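Local atomic coordinates of PA-I Galactophilic Lectin (Enterobacter cloacae, PDB entry 6YGQ), a protein that probably binds galactose-type sugars through a bound calcium ion, as a lectin domain resembling the galactophilic lectin PA-IL. Residues 48-62 against 127-140. Numbering follows the deposited sequence.
Sequences EIITILASGWARNGS and DNAGEFSVEVYREA. With CA (calcium ion), chain E.
N60 and, from the facing segment, D127 and N128 hold one calcium ion through N60 O, D127 OD1 and N128 OD1, each at 2.4 Å. Two waters, D120 and Q124 complete the site, through which, as in PA-IL-like lectins, sugar is probably bound; N128 ND2 is tied to A32 O. At the far end, E48 OE1 meets R138 NH1 (2.6 Å) at the edge of the guanidinium and in its plane, a salt bridge with the two flat groups nearly perpendicular (86°); bends at chi2 and chi3 bring the guanidinium there. T51 OG1 donates to E139 OE2 (2.7 Å) on the anti lone pair, and E139 reaches back because its chain folds at chi2 (-78°). Between these ends runs an antiparallel ladder with paired bonds at T51-Y137, L53-E135, S55-S133 and R59-A129. It is interrupted at G56-W57, where a water accepts from E131 N and donates to W57 O. Two further waters link S55 and S133.

On the face of I50, I52 and A54, I52 CG2 presses tightly on V134 CG1 (3.4 Å). Near the break in the ladder, F132 CE1 lies against A58 CB (3.8 Å). On the other face L53 CD1 meets Y137 CE1 (3.7 Å), the leucine crossing the tyrosine at about a right angle, and Y137 OH donates to E135 OE1 from above the carboxylate plane.

V134 and A58 pack on strand 112-118 of the second sheet, whereas L53, Y137 and E139 meet Y104 or R105 of the second subunit. Within its own sheet, strand 49-59 lies between strands 102-107 and 129-139, and the latter pairs onward with strand 24-31.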
loop_
_atom_site.group_PDB
_atom_site.type_symbol
_atom_site.label_atom_id
_atom_site.label_comp_id
_atom_site.label_asym_id
_atom_site.label_seq_id
_atom_site.Cartn_x
_atom_site.Cartn_y
_atom_site.Cartn_z
ATOM N N GLU A 48 14.913 4.330 17.407
ATOM C CA GLU A 48 13.640 5.002 17.193
ATOM C C GLU A 48 12.717 4.100 16.379
ATOM O O GLU A 48 13.167 3.262 15.593
ATOM C CB GLU A 48 13.857 6.340 16.481
ATOM C CG GLU A 48 14.632 7.358 17.318
ATOM C CD GLU A 48 14.910 8.660 16.582
ATOM O OE1 GLU A 48 14.798 8.689 15.339
ATOM O OE2 GLU A 48 15.246 9.660 17.251
ATOM N N ILE A 49 11.413 4.262 16.586
ATOM C CA ILE A 49 10.401 3.474 15.888
ATOM C C ILE A 49 9.621 4.412 14.978
ATOM O O ILE A 49 9.069 5.419 15.439
ATOM C CB ILE A 49 9.461 2.752 16.866
ATOM C CG1 ILE A 49 10.264 1.882 17.835
ATOM C CG2 ILE A 49 8.454 1.902 16.100
ATOM C CD1 ILE A 49 9.420 1.217 18.906
ATOM N N ILE A 50 9.569 4.080 13.687
ATOM C CA ILE A 50 8.855 4.885 12.710
ATOM C C ILE A 50 7.971 3.983 11.861
ATOM O O ILE A 50 8.182 2.772 11.764
ATOM C CB ILE A 50 9.807 5.704 11.808
ATOM C CG1 ILE A 50 10.711 4.789 10.979
ATOM C CG2 ILE A 50 10.646 6.656 12.649
ATOM C CD1 ILE A 50 11.431 5.509 9.853
ATOM N N THR A 51 6.971 4.599 11.239
ATOM C CA THR A 51 6.079 3.917 10.314
ATOM C C THR A 51 6.082 4.671 8.994
ATOM O O THR A 51 5.928 5.896 8.975
ATOM C CB THR A 51 4.659 3.821 10.879
ATOM O OG1 THR A 51 4.638 2.871 11.952
ATOM C CG2 THR A 51 3.681 3.397 9.793
ATOM N N ILE A 52 6.263 3.940 7.899
ATOM C CA ILE A 52 6.260 4.507 6.556
ATOM C C ILE A 52 5.078 3.915 5.800
ATOM O O ILE A 52 4.866 2.697 5.827
ATOM C CB ILE A 52 7.582 4.229 5.817
ATOM C CG1 ILE A 52 8.777 4.682 6.661
ATOM C CG2 ILE A 52 7.589 4.938 4.469
ATOM C CD1 ILE A 52 10.083 4.004 6.286
ATOM N N LEU A 53 4.309 4.779 5.134
ATOM C CA LEU A 53 3.142 4.379 4.359
ATOM C C LEU A 53 3.220 4.996 2.972
ATOM O O LEU A 53 3.611 6.158 2.830
ATOM C CB LEU A 53 1.846 4.822 5.039
ATOM C CG LEU A 53 1.700 4.449 6.513
ATOM C CD1 LEU A 53 0.501 5.167 7.115
ATOM C CD2 LEU A 53 1.569 2.945 6.662
ATOM N N ALA A 54 2.819 4.237 1.952
ATOM C CA ALA A 54 2.993 4.707 0.586
ATOM C C ALA A 54 1.868 4.229 -0.321
ATOM O O ALA A 54 1.192 3.235 -0.048
ATOM C CB ALA A 54 4.344 4.251 0.015
ATOM N N SER A 55 1.691 4.965 -1.417
ATOM C CA SER A 55 0.715 4.645 -2.447
ATOM C C SER A 55 1.161 5.315 -3.738
ATOM O O SER A 55 1.986 6.233 -3.725
ATOM C CB SER A 55 -0.691 5.112 -2.054
ATOM O OG SER A 55 -0.744 6.526 -1.945
ATOM N N GLY A 56 0.612 4.847 -4.850
ATOM C CA GLY A 56 0.804 5.493 -6.133
ATOM C C GLY A 56 1.185 4.507 -7.218
ATOM O O GLY A 56 1.468 3.337 -6.973
ATOM N N TRP A 57 1.182 5.020 -8.448
ATOM C CA TRP A 57 1.537 4.243 -9.626
ATOM C C TRP A 57 2.759 4.858 -10.293
ATOM O O TRP A 57 2.789 6.066 -10.552
ATOM C CB TRP A 57 0.386 4.189 -10.635
ATOM C CG TRP A 57 -0.842 3.478 -10.150
ATOM C CD1 TRP A 57 -2.066 4.035 -9.913
ATOM C CD2 TRP A 57 -0.975 2.081 -9.860
ATOM N NE1 TRP A 57 -2.951 3.073 -9.489
ATOM C CE2 TRP A 57 -2.306 1.864 -9.448
ATOM C CE3 TRP A 57 -0.097 0.992 -9.908
ATOM C CZ2 TRP A 57 -2.780 0.604 -9.083
ATOM C CZ3 TRP A 57 -0.568 -0.255 -9.544
ATOM C CH2 TRP A 57 -1.896 -0.439 -9.136
ATOM N N ALA A 58 3.752 4.024 -10.586
ATOM C CA ALA A 58 4.944 4.460 -11.297
ATOM C C ALA A 58 5.294 3.425 -12.352
ATOM O O ALA A 58 5.137 2.221 -12.128
ATOM C CB ALA A 58 6.126 4.660 -10.342
ATOM N N ARG A 59 5.762 3.895 -13.502
ATOM C CA ARG A 59 6.228 3.022 -14.570
ATOM C C ARG A 59 7.749 2.946 -14.528
ATOM O O ARG A 59 8.421 3.972 -14.380
ATOM C CB ARG A 59 5.761 3.528 -15.935
ATOM C CG ARG A 59 4.254 3.493 -16.129
ATOM C CD ARG A 59 3.801 4.587 -17.084
ATOM N NE ARG A 59 4.147 4.281 -18.470
ATOM C CZ ARG A 59 4.435 5.193 -19.395
ATOM N NH1 ARG A 59 4.426 6.485 -19.094
ATOM N NH2 ARG A 59 4.735 4.809 -20.628
ATOM N N ASN A 60 8.288 1.733 -14.645
ATOM C CA ASN A 60 9.726 1.539 -14.759
ATOM C C ASN A 60 10.170 1.391 -16.210
ATOM O O ASN A 60 11.320 1.016 -16.465
ATOM C CB ASN A 60 10.177 0.328 -13.932
ATOM C CG ASN A 60 9.477 -0.961 -14.326
ATOM O OD1 ASN A 60 8.786 -1.026 -15.341
ATOM N ND2 ASN A 60 9.659 -1.998 -13.515
ATOM N N GLY A 61 9.289 1.688 -17.157
ATOM C CA GLY A 61 9.618 1.619 -18.569
ATOM C C GLY A 61 8.477 2.193 -19.380
ATOM O O GLY A 61 7.451 2.612 -18.839
ATOM N N SER A 62 8.668 2.202 -20.699
ATOM C CA SER A 62 7.671 2.762 -21.602
ATOM C C SER A 62 6.584 1.767 -21.990
ATOM O O SER A 62 5.517 2.190 -22.451
ATOM C CB SER A 62 8.343 3.286 -22.877
ATOM O OG SER A 62 9.240 4.344 -22.589
ATOM N N ASP A 127 13.670 6.351 -18.340
ATOM C CA ASP A 127 12.445 6.018 -19.054
ATOM C C ASP A 127 11.297 5.712 -18.099
ATOM O O ASP A 127 10.263 5.189 -18.529
ATOM C CB ASP A 127 12.673 4.840 -20.004
ATOM C CG ASP A 127 13.070 3.569 -19.284
ATOM O OD1 ASP A 127 13.149 3.580 -18.036
ATOM O OD2 ASP A 127 13.308 2.557 -19.977
ATOM N N ASN A 128 11.455 6.025 -16.816
ATOM C CA ASN A 128 10.404 5.783 -15.843
ATOM C C ASN A 128 9.402 6.935 -15.859
ATOM O O ASN A 128 9.538 7.907 -16.607
ATOM C CB ASN A 128 11.001 5.587 -14.452
ATOM C CG ASN A 128 11.905 4.374 -14.378
ATOM O OD1 ASN A 128 11.987 3.591 -15.322
ATOM N ND2 ASN A 128 12.590 4.213 -13.253
ATOM N N ALA A 129 8.373 6.818 -15.027
ATOM C CA ALA A 129 7.338 7.837 -14.951
ATOM C C ALA A 129 6.567 7.657 -13.655
ATOM O O ALA A 129 6.509 6.556 -13.100
ATOM C CB ALA A 129 6.387 7.764 -16.152
ATOM N N GLY A 130 5.981 8.750 -13.179
ATOM C CA GLY A 130 5.135 8.702 -12.007
ATOM C C GLY A 130 5.899 8.890 -10.714
ATOM O O GLY A 130 7.123 9.039 -10.675
ATOM N N GLU A 131 5.141 8.871 -9.621
ATOM C CA GLU A 131 5.686 9.150 -8.304
ATOM C C GLU A 131 4.858 8.424 -7.256
ATOM O O GLU A 131 3.672 8.149 -7.463
ATOM C CB GLU A 131 5.691 10.657 -8.008
ATOM C CG GLU A 131 4.289 11.222 -7.823
ATOM C CD GLU A 131 4.237 12.737 -7.744
ATOM O OE1 GLU A 131 5.271 13.400 -7.971
ATOM O OE2 GLU A 131 3.142 13.263 -7.451
ATOM N N PHE A 132 5.492 8.124 -6.128
ATOM C CA PHE A 132 4.801 7.593 -4.965
ATOM C C PHE A 132 4.602 8.717 -3.953
ATOM O O PHE A 132 5.464 9.587 -3.795
ATOM C CB PHE A 132 5.579 6.447 -4.313
ATOM C CG PHE A 132 5.721 5.219 -5.181
ATOM C CD1 PHE A 132 4.723 4.847 -6.067
ATOM C CD2 PHE A 132 6.860 4.431 -5.099
ATOM C CE1 PHE A 132 4.862 3.717 -6.858
ATOM C CE2 PHE A 132 7.004 3.301 -5.886
ATOM C CZ PHE A 132 6.004 2.944 -6.765
ATOM N N SER A 133 3.448 8.702 -3.291
ATOM C CA SER A 133 3.198 9.540 -2.127
ATOM C C SER A 133 3.527 8.736 -0.877
ATOM O O SER A 133 3.015 7.627 -0.699
ATOM C CB SER A 133 1.741 9.998 -2.091
ATOM O OG SER A 133 1.457 10.864 -3.172
ATOM N N VAL A 134 4.380 9.290 -0.017
ATOM C CA VAL A 134 4.885 8.577 1.150
ATOM C C VAL A 134 4.713 9.440 2.392
ATOM O O VAL A 134 5.002 10.642 2.371
ATOM C CB VAL A 134 6.368 8.184 0.977
ATOM C CG1 VAL A 134 6.815 7.297 2.130
ATOM C CG2 VAL A 134 6.596 7.494 -0.361
ATOM N N GLU A 135 4.245 8.819 3.473
ATOM C CA GLU A 135 4.137 9.449 4.781
ATOM C C GLU A 135 5.032 8.711 5.770
ATOM O O GLU A 135 5.195 7.489 5.685
ATOM C CB GLU A 135 2.686 9.442 5.288
ATOM C CG GLU A 135 1.676 10.077 4.341
ATOM C CD GLU A 135 0.252 9.592 4.584
ATOM O OE1 GLU A 135 -0.012 9.002 5.655
ATOM O OE2 GLU A 135 -0.606 9.804 3.701
ATOM N N VAL A 136 5.612 9.456 6.712
ATOM C CA VAL A 136 6.473 8.893 7.747
ATOM C C VAL A 136 5.982 9.378 9.104
ATOM O O VAL A 136 5.794 10.585 9.306
ATOM C CB VAL A 136 7.951 9.280 7.547
ATOM C CG1 VAL A 136 8.830 8.586 8.584
ATOM C CG2 VAL A 136 8.407 8.936 6.140
ATOM N N TYR A 137 5.794 8.443 10.034
ATOM C CA TYR A 137 5.276 8.731 11.364
ATOM C C TYR A 137 6.260 8.264 12.426
ATOM O O TYR A 137 6.922 7.235 12.265
ATOM C CB TYR A 137 3.922 8.038 11.589
ATOM C CG TYR A 137 2.841 8.496 10.645
ATOM C CD1 TYR A 137 2.669 7.892 9.406
ATOM C CD2 TYR A 137 1.993 9.537 10.990
ATOM C CE1 TYR A 137 1.682 8.316 8.540
ATOM C CE2 TYR A 137 1.006 9.966 10.132
ATOM C CZ TYR A 137 0.853 9.351 8.910
ATOM O OH TYR A 137 -0.134 9.784 8.057
ATOM N N ARG A 138 6.347 9.026 13.513
ATOM C CA ARG A 138 7.121 8.635 14.684
ATOM C C ARG A 138 6.219 7.855 15.634
ATOM O O ARG A 138 5.107 8.298 15.943
ATOM C CB ARG A 138 7.699 9.867 15.381
ATOM C CG ARG A 138 8.667 9.558 16.516
ATOM C CD ARG A 138 10.119 9.574 16.045
ATOM N NE ARG A 138 10.520 10.871 15.504
ATOM C CZ ARG A 138 11.744 11.161 15.071
ATOM N NH1 ARG A 138 12.704 10.246 15.114
ATOM N NH2 ARG A 138 12.010 12.370 14.594
ATOM N N GLU A 139 6.692 6.698 16.088
ATOM C CA GLU A 139 5.919 5.835 16.967
ATOM C C GLU A 139 6.537 5.797 18.359
ATOM O O GLU A 139 7.735 6.030 18.544
ATOM C CB GLU A 139 5.827 4.407 16.413
ATOM C CG GLU A 139 5.304 4.309 14.993
ATOM C CD GLU A 139 3.796 4.450 14.903
ATOM O OE1 GLU A 139 3.173 4.928 15.875
ATOM O OE2 GLU A 139 3.233 4.082 13.852
ATOM N N ALA A 140 5.696 5.492 19.342
ATOM C CA ALA A 140 6.139 5.357 20.723
ATOM C C ALA A 140 6.598 3.925 20.977
ATOM O O ALA A 140 6.038 2.980 20.418
ATOM C CB ALA A 140 5.025 5.739 21.681
HETATM CA CA CA E . 13.479 1.994 -16.230
HETATM O O HOH W 1 0.413 7.155 0.829
HETATM O O HOH W 2 -0.388 8.559 -4.279
HETATM O O HOH W 3 2.321 8.785 -10.310
HETATM O O HOH W 4 7.484 5.515 -18.718
HETATM O O HOH W 5 8.096 6.232 -21.006
HETATM O O HOH W 6 11.260 1.267 -21.720
HETATM O O HOH W 7 14.051 0.785 -18.388
HETATM O O HOH W 8 14.105 -0.362 -15.792
#